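Local coordinates for protein hexameric cytochrome (Silicibacter pomeroyi, PDB 2OYY) that forms a hexamer that binds heme b through an axial tyrosine ligand to the iron, though its biological function is unknown, at residues L9-L20 and F64-W74. Numbering follows the deposited sequence.
Sequences LVTATPQEGFDL and FQTIAAANDYW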
ATOM      1  N   LEU A   9     -21.571  -3.889   2.928  1.00  5.56           N
ATOM      2  CA  LEU A   9     -20.591  -2.841   3.078  1.00  4.62           C
ATOM      3  C   LEU A   9     -21.326  -1.529   3.135  1.00  4.15           C
ATOM      4  O   LEU A   9     -20.733  -0.483   3.401  1.00  4.35           O
ATOM      5  CB  LEU A   9     -19.668  -2.805   1.869  1.00  4.61           C
ATOM      6  CG  LEU A   9     -18.800  -3.992   1.500  1.00  4.15           C
ATOM      7  CD1 LEU A   9     -18.077  -3.628   0.193  1.00  3.44           C
ATOM      8  CD2 LEU A   9     -17.820  -4.307   2.630  1.00  3.79           C
ATOM      9  N   VAL A  10     -22.617  -1.570   2.852  1.00  3.85           N
ATOM     10  CA  VAL A  10     -23.419  -0.357   2.919  1.00  3.74           C
ATOM     11  C   VAL A  10     -23.517   0.073   4.392  1.00  3.92           C
ATOM     12  O   VAL A  10     -23.832  -0.727   5.276  1.00  3.91           O
ATOM     13  CB  VAL A  10     -24.785  -0.532   2.252  1.00  3.73           C
ATOM     14  CG1 VAL A  10     -25.572   0.761   2.290  1.00  3.43           C
ATOM     15  CG2 VAL A  10     -24.602  -1.010   0.808  1.00  3.36           C
ATOM     16  N   THR A  11     -23.194   1.342   4.630  1.00  3.84           N
ATOM     17  CA  THR A  11     -23.095   1.923   5.954  1.00  3.50           C
ATOM     18  C   THR A  11     -23.866   3.255   5.970  1.00  3.64           C
ATOM     19  O   THR A  11     -23.717   4.065   5.055  1.00  3.25           O
ATOM     20  CB  THR A  11     -21.599   2.123   6.309  1.00  3.58           C
ATOM     21  OG1 THR A  11     -21.124   1.025   7.109  1.00  2.67           O
ATOM     22  CG2 THR A  11     -21.394   3.397   7.047  1.00  3.39           C
ATOM     23  N   ALA A  12     -24.691   3.466   7.001  1.00  3.89           N
ATOM     24  CA  ALA A  12     -25.555   4.660   7.085  1.00  4.22           C
ATOM     25  C   ALA A  12     -24.781   5.981   7.123  1.00  4.46           C
ATOM     26  O   ALA A  12     -25.145   6.938   6.427  1.00  4.04           O
ATOM     27  CB  ALA A  12     -26.498   4.566   8.288  1.00  4.28           C
ATOM     28  N   THR A  13     -23.724   6.032   7.937  1.00  4.49           N
ATOM     29  CA  THR A  13     -22.890   7.227   8.009  1.00  4.89           C
ATOM     30  C   THR A  13     -21.422   6.930   7.720  1.00  5.15           C
ATOM     31  O   THR A  13     -20.950   5.832   7.997  1.00  5.62           O
ATOM     32  CB  THR A  13     -23.005   7.929   9.383  1.00  5.18           C
ATOM     33  OG1 THR A  13     -22.361   7.144  10.394  1.00  4.43           O
ATOM     34  CG2 THR A  13     -24.492   8.184   9.759  1.00  5.15           C
ATOM     35  N   PRO A  14     -20.680   7.907   7.166  1.00  5.26           N
ATOM     36  CA  PRO A  14     -19.235   7.714   7.031  1.00  5.26           C
ATOM     37  C   PRO A  14     -18.591   7.158   8.291  1.00  5.32           C
ATOM     38  O   PRO A  14     -17.724   6.309   8.212  1.00  5.70           O
ATOM     39  CB  PRO A  14     -18.723   9.120   6.748  1.00  5.40           C
ATOM     40  CG  PRO A  14     -19.850   9.778   6.031  1.00  5.32           C
ATOM     41  CD  PRO A  14     -21.114   9.217   6.637  1.00  5.21           C
ATOM     42  N   GLN A  15     -19.027   7.635   9.444  1.00  5.64           N
ATOM     43  CA  GLN A  15     -18.550   7.148  10.728  1.00  6.21           C
ATOM     44  C   GLN A  15     -18.711   5.638  10.871  1.00  6.39           C
ATOM     45  O   GLN A  15     -17.767   4.926  11.264  1.00  6.36           O
ATOM     46  CB  GLN A  15     -19.322   7.841  11.840  1.00  6.32           C
ATOM     47  CG  GLN A  15     -18.679   7.757  13.186  1.00  7.23           C
ATOM     48  CD  GLN A  15     -19.230   8.800  14.113  1.00  8.44           C
ATOM     49  OE1 GLN A  15     -19.278   9.971  13.761  1.00  9.89           O
ATOM     50  NE2 GLN A  15     -19.656   8.387  15.308  1.00  9.44           N
ATOM     51  N   GLU A  16     -19.907   5.150  10.550  1.00  6.05           N
ATOM     52  CA  GLU A  16     -20.184   3.721  10.629  1.00  5.72           C
ATOM     53  C   GLU A  16     -19.287   2.935   9.661  1.00  4.76           C
ATOM     54  O   GLU A  16     -19.023   1.757   9.873  1.00  5.17           O
ATOM     55  CB  GLU A  16     -21.659   3.445  10.337  1.00  6.00           C
ATOM     56  CG  GLU A  16     -22.668   3.783  11.438  1.00  7.21           C
ATOM     57  CD  GLU A  16     -24.089   3.299  11.086  1.00 10.13           C
ATOM     58  OE1 GLU A  16     -25.061   3.669  11.803  1.00 11.24           O
ATOM     59  OE2 GLU A  16     -24.241   2.547  10.083  1.00 10.07           O
ATOM     60  N   GLY A  17     -18.819   3.595   8.607  1.00  3.93           N
ATOM     61  CA  GLY A  17     -17.933   2.974   7.629  1.00  2.49           C
ATOM     62  C   GLY A  17     -16.542   2.743   8.194  1.00  2.32           C
ATOM     63  O   GLY A  17     -15.945   1.688   7.990  1.00  2.13           O
ATOM     64  N   PHE A  18     -16.029   3.730   8.922  1.00  2.00           N
ATOM     65  CA  PHE A  18     -14.737   3.611   9.581  1.00  2.00           C
ATOM     66  C   PHE A  18     -14.723   2.496  10.636  1.00  2.00           C
ATOM     67  O   PHE A  18     -13.728   1.760  10.762  1.00  2.00           O
ATOM     68  CB  PHE A  18     -14.330   4.954  10.206  1.00  2.00           C
ATOM     69  CG  PHE A  18     -12.890   5.037  10.536  1.00  2.00           C
ATOM     70  CD1 PHE A  18     -11.991   5.493   9.601  1.00  2.00           C
ATOM     71  CD2 PHE A  18     -12.424   4.612  11.766  1.00  2.00           C
ATOM     72  CE1 PHE A  18     -10.627   5.534   9.887  1.00  2.23           C
ATOM     73  CE2 PHE A  18     -11.069   4.636  12.064  1.00  2.00           C
ATOM     74  CZ  PHE A  18     -10.165   5.100  11.123  1.00  2.00           C
ATOM     75  N   ASP A  19     -15.817   2.362  11.388  1.00  2.00           N
ATOM     76  CA  ASP A  19     -15.946   1.257  12.352  1.00  2.00           C
ATOM     77  C   ASP A  19     -16.085  -0.067  11.627  1.00  2.00           C
ATOM     78  O   ASP A  19     -15.634  -1.096  12.113  1.00  2.00           O
ATOM     79  CB  ASP A  19     -17.145   1.446  13.274  1.00  2.00           C
ATOM     80  CG  ASP A  19     -17.059   2.717  14.085  1.00  2.00           C
ATOM     81  OD1 ASP A  19     -16.059   2.900  14.817  1.00  2.00           O
ATOM     82  OD2 ASP A  19     -18.009   3.529  13.976  1.00  3.52           O
ATOM     83  N   LEU A  20     -16.722  -0.045  10.462  1.00  2.00           N
ATOM     84  CA  LEU A  20     -16.801  -1.257   9.666  1.00  2.00           C
ATOM     85  C   LEU A  20     -15.416  -1.576   9.136  1.00  2.00           C
ATOM     86  O   LEU A  20     -15.061  -2.741   9.012  1.00  2.00           O
ATOM     87  CB  LEU A  20     -17.834  -1.130   8.529  1.00  2.00           C
ATOM     88  CG  LEU A  20     -17.981  -2.341   7.591  1.00  2.00           C
ATOM     89  CD1 LEU A  20     -18.240  -3.607   8.361  1.00  2.00           C
ATOM     90  CD2 LEU A  20     -19.050  -2.147   6.518  1.00  2.00           C
ATOM     91  N   PHE A  64     -11.179   1.337   4.672  1.00  2.00           N
ATOM     92  CA  PHE A  64     -12.037   2.502   4.576  1.00  2.00           C
ATOM     93  C   PHE A  64     -12.167   3.019   3.147  1.00  2.00           C
ATOM     94  O   PHE A  64     -13.177   3.605   2.781  1.00  2.00           O
ATOM     95  CB  PHE A  64     -11.591   3.615   5.508  1.00  2.00           C
ATOM     96  CG  PHE A  64     -12.582   4.707   5.634  1.00  2.00           C
ATOM     97  CD1 PHE A  64     -13.834   4.462   6.185  1.00  2.00           C
ATOM     98  CD2 PHE A  64     -12.288   5.972   5.186  1.00  2.00           C
ATOM     99  CE1 PHE A  64     -14.779   5.484   6.303  1.00  2.00           C
ATOM    100  CE2 PHE A  64     -13.235   7.007   5.294  1.00  2.00           C
ATOM    101  CZ  PHE A  64     -14.475   6.756   5.855  1.00  2.00           C
ATOM    102  N   GLN A  65     -11.156   2.777   2.337  1.00  2.00           N
ATOM    103  CA  GLN A  65     -11.181   3.194   0.943  1.00  2.00           C
ATOM    104  C   GLN A  65     -12.206   2.362   0.188  1.00  2.02           C
ATOM    105  O   GLN A  65     -12.964   2.890  -0.639  1.00  2.00           O
ATOM    106  CB  GLN A  65      -9.787   3.043   0.344  1.00  2.00           C
ATOM    107  CG  GLN A  65      -9.521   3.732  -0.984  1.00  2.01           C
ATOM    108  CD  GLN A  65      -8.021   3.849  -1.217  1.00  3.17           C
ATOM    109  OE1 GLN A  65      -7.404   4.834  -0.789  1.00  4.60           O
ATOM    110  NE2 GLN A  65      -7.415   2.820  -1.839  1.00  2.00           N
ATOM    111  N   THR A  66     -12.248   1.068   0.515  1.00  2.40           N
ATOM    112  CA  THR A  66     -13.170   0.124  -0.111  1.00  2.73           C
ATOM    113  C   THR A  66     -14.611   0.376   0.295  1.00  2.96           C
ATOM    114  O   THR A  66     -15.506   0.315  -0.545  1.00  3.60           O
ATOM    115  CB  THR A  66     -12.798  -1.341   0.237  1.00  3.03           C
ATOM    116  OG1 THR A  66     -11.387  -1.532   0.055  1.00  3.52           O
ATOM    117  CG2 THR A  66     -13.593  -2.343  -0.630  1.00  2.00           C
ATOM    118  N   ILE A  67     -14.847   0.653   1.577  1.00  3.00           N
ATOM    119  CA  ILE A  67     -16.214   0.900   2.036  1.00  3.08           C
ATOM    120  C   ILE A  67     -16.755   2.318   1.750  1.00  2.97           C
ATOM    121  O   ILE A  67     -17.965   2.524   1.649  1.00  3.02           O
ATOM    122  CB  ILE A  67     -16.460   0.449   3.503  1.00  2.79           C
ATOM    123  CG1 ILE A  67     -17.228   1.519   4.254  1.00  2.59           C
ATOM    124  CG2 ILE A  67     -15.168   0.170   4.213  1.00  4.22           C
ATOM    125  CD1 ILE A  67     -18.287   0.970   5.081  1.00  4.37           C
ATOM    126  N   ALA A  68     -15.869   3.290   1.628  1.00  3.01           N
ATOM    127  CA  ALA A  68     -16.295   4.617   1.242  1.00  3.21           C
ATOM    128  C   ALA A  68     -16.856   4.535  -0.168  1.00  3.51           C
ATOM    129  O   ALA A  68     -17.940   5.064  -0.448  1.00  3.71           O
ATOM    130  CB  ALA A  68     -15.128   5.595   1.308  1.00  3.40           C
ATOM    131  N   ALA A  69     -16.125   3.842  -1.040  1.00  3.51           N
ATOM    132  CA  ALA A  69     -16.543   3.646  -2.420  1.00  3.89           C
ATOM    133  C   ALA A  69     -17.821   2.841  -2.467  1.00  4.10           C
ATOM    134  O   ALA A  69     -18.674   3.087  -3.311  1.00  4.12           O
ATOM    135  CB  ALA A  69     -15.438   2.951  -3.241  1.00  3.82           C
ATOM    136  N   ALA A  70     -17.961   1.879  -1.558  1.00  4.23           N
ATOM    137  CA  ALA A  70     -19.187   1.085  -1.524  1.00  4.75           C
ATOM    138  C   ALA A  70     -20.408   1.981  -1.272  1.00  4.72           C
ATOM    139  O   ALA A  70     -21.481   1.754  -1.814  1.00  4.83           O
ATOM    140  CB  ALA A  70     -19.084  -0.032  -0.487  1.00  4.31           C
ATOM    141  N   ASN A  71     -20.217   3.017  -0.466  1.00  5.13           N
ATOM    142  CA  ASN A  71     -21.285   3.961  -0.140  1.00  5.49           C
ATOM    143  C   ASN A  71     -21.316   5.210  -1.019  1.00  5.74           C
ATOM    144  O   ASN A  71     -21.979   6.186  -0.673  1.00  6.06           O
ATOM    145  CB  ASN A  71     -21.186   4.374   1.333  1.00  5.14           C
ATOM    146  CG  ASN A  71     -21.419   3.223   2.262  1.00  5.03           C
ATOM    147  OD1 ASN A  71     -20.486   2.494   2.628  1.00  5.25           O
ATOM    148  ND2 ASN A  71     -22.675   3.029   2.640  1.00  4.06           N
ATOM    149  N   ASP A  72     -20.611   5.173  -2.150  1.00  6.06           N
ATOM    150  CA  ASP A  72     -20.476   6.334  -3.026  1.00  6.15           C
ATOM    151  C   ASP A  72     -20.131   7.556  -2.174  1.00  5.79           C
ATOM    152  O   ASP A  72     -20.674   8.654  -2.375  1.00  5.37           O
ATOM    153  CB  ASP A  72     -21.761   6.557  -3.840  1.00  6.87           C
ATOM    154  CG  ASP A  72     -21.677   7.775  -4.749  1.00  8.85           C
ATOM    155  OD1 ASP A  72     -22.742   8.299  -5.148  1.00  9.64           O
ATOM    156  OD2 ASP A  72     -20.539   8.219  -5.055  1.00 10.80           O
ATOM    157  N   TYR A  73     -19.254   7.322  -1.190  1.00  5.18           N
ATOM    158  CA  TYR A  73     -18.715   8.361  -0.306  1.00  4.50           C
ATOM    159  C   TYR A  73     -19.775   9.124   0.495  1.00  4.61           C
ATOM    160  O   TYR A  73     -19.601  10.307   0.818  1.00  4.62           O
ATOM    161  CB  TYR A  73     -17.812   9.310  -1.102  1.00  3.96           C
ATOM    162  CG  TYR A  73     -16.749   8.583  -1.906  1.00  3.40           C
ATOM    163  CD1 TYR A  73     -15.579   8.106  -1.293  1.00  2.51           C
ATOM    164  CD2 TYR A  73     -16.906   8.371  -3.277  1.00  2.36           C
ATOM    165  CE1 TYR A  73     -14.618   7.437  -2.018  1.00  2.00           C
ATOM    166  CE2 TYR A  73     -15.943   7.703  -4.014  1.00  2.00           C
ATOM    167  CZ  TYR A  73     -14.810   7.238  -3.374  1.00  2.18           C
ATOM    168  OH  TYR A  73     -13.860   6.570  -4.095  1.00  2.98           O
ATOM    169  N   TRP A  74     -20.871   8.436   0.815  1.00  4.72           N
ATOM    170  CA  TRP A  74     -21.955   8.977   1.654  1.00  4.86           C
ATOM    171  C   TRP A  74     -22.495  10.352   1.243  1.00  4.80           C
ATOM    172  O   TRP A  74     -22.505  10.702   0.056  1.00  5.23           O
ATOM    173  CB  TRP A  74     -21.505   9.025   3.105  1.00  4.90           C
ATOM    174  CG  TRP A  74     -21.263   7.678   3.705  1.00  5.42           C
ATOM    175  CD1 TRP A  74     -22.201   6.851   4.262  1.00  5.35           C
ATOM    176  CD2 TRP A  74     -20.007   7.003   3.829  1.00  4.58           C
ATOM    177  NE1 TRP A  74     -21.606   5.700   4.717  1.00  5.49           N
ATOM    178  CE2 TRP A  74     -20.260   5.762   4.461  1.00  5.23           C
ATOM    179  CE3 TRP A  74     -18.695   7.321   3.469  1.00  5.10           C
ATOM    180  CZ2 TRP A  74     -19.239   4.835   4.750  1.00  5.23           C
ATOM    181  CZ3 TRP A  74     -17.672   6.398   3.757  1.00  5.12           C
ATOM    182  CH2 TRP A  74     -17.954   5.168   4.397  1.00  4.65           C
TER
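The indole of Trp74 lies flat against Pro14. Pro14 CA sits over the centroid of the Trp74 six-membered ring at 3.4 Å, a CH-pi contact, and Pro14 CD covers the five-membered ring, 3.3 Å from Trp74 CG. Asn71 CB backs the opposite face. With CG anti to its own carbonyl carbon (chi1 -65°), the ring reaches across to the loop before helix 14-32. There Trp74 NE1 donates to Thr11 O at 2.7 Å, a bent bond (138°) that arrives from above the carbonyl plane. Replacing Trp74 by an alanine would remove the indole and probably leave Thr11 O without this donor and open a gap beside Pro14 and Gly17.

Gly17 has no side chain, and its backbone faces Ile67 and Trp74 directly. Ile67 CD1 meets Gly17 CA at 3.3 Å, with Trp74 CZ2 beside it. Ile67 CD1 also meets Leu20 CD2. Nearby, Phe18 turns its ring edge toward the face of Phe64, centroids 5.5 Å apart. The outer side is looser. Val10 is exposed and touches Asn71 lightly, and Ala12 only grazes the indole.

A Schellman motif ends helix 50-70 and leads the chain to Trp74. Helices 14-32 and 50-70 run roughly antiparallel here; the axes of segments 14-20 and 64-70 come within 8.9 Å. Two other subunits add packing: Trp5 of a second subunit meets Phe18 edge-to-face, and Trp74 of a third subunit packs on Leu9.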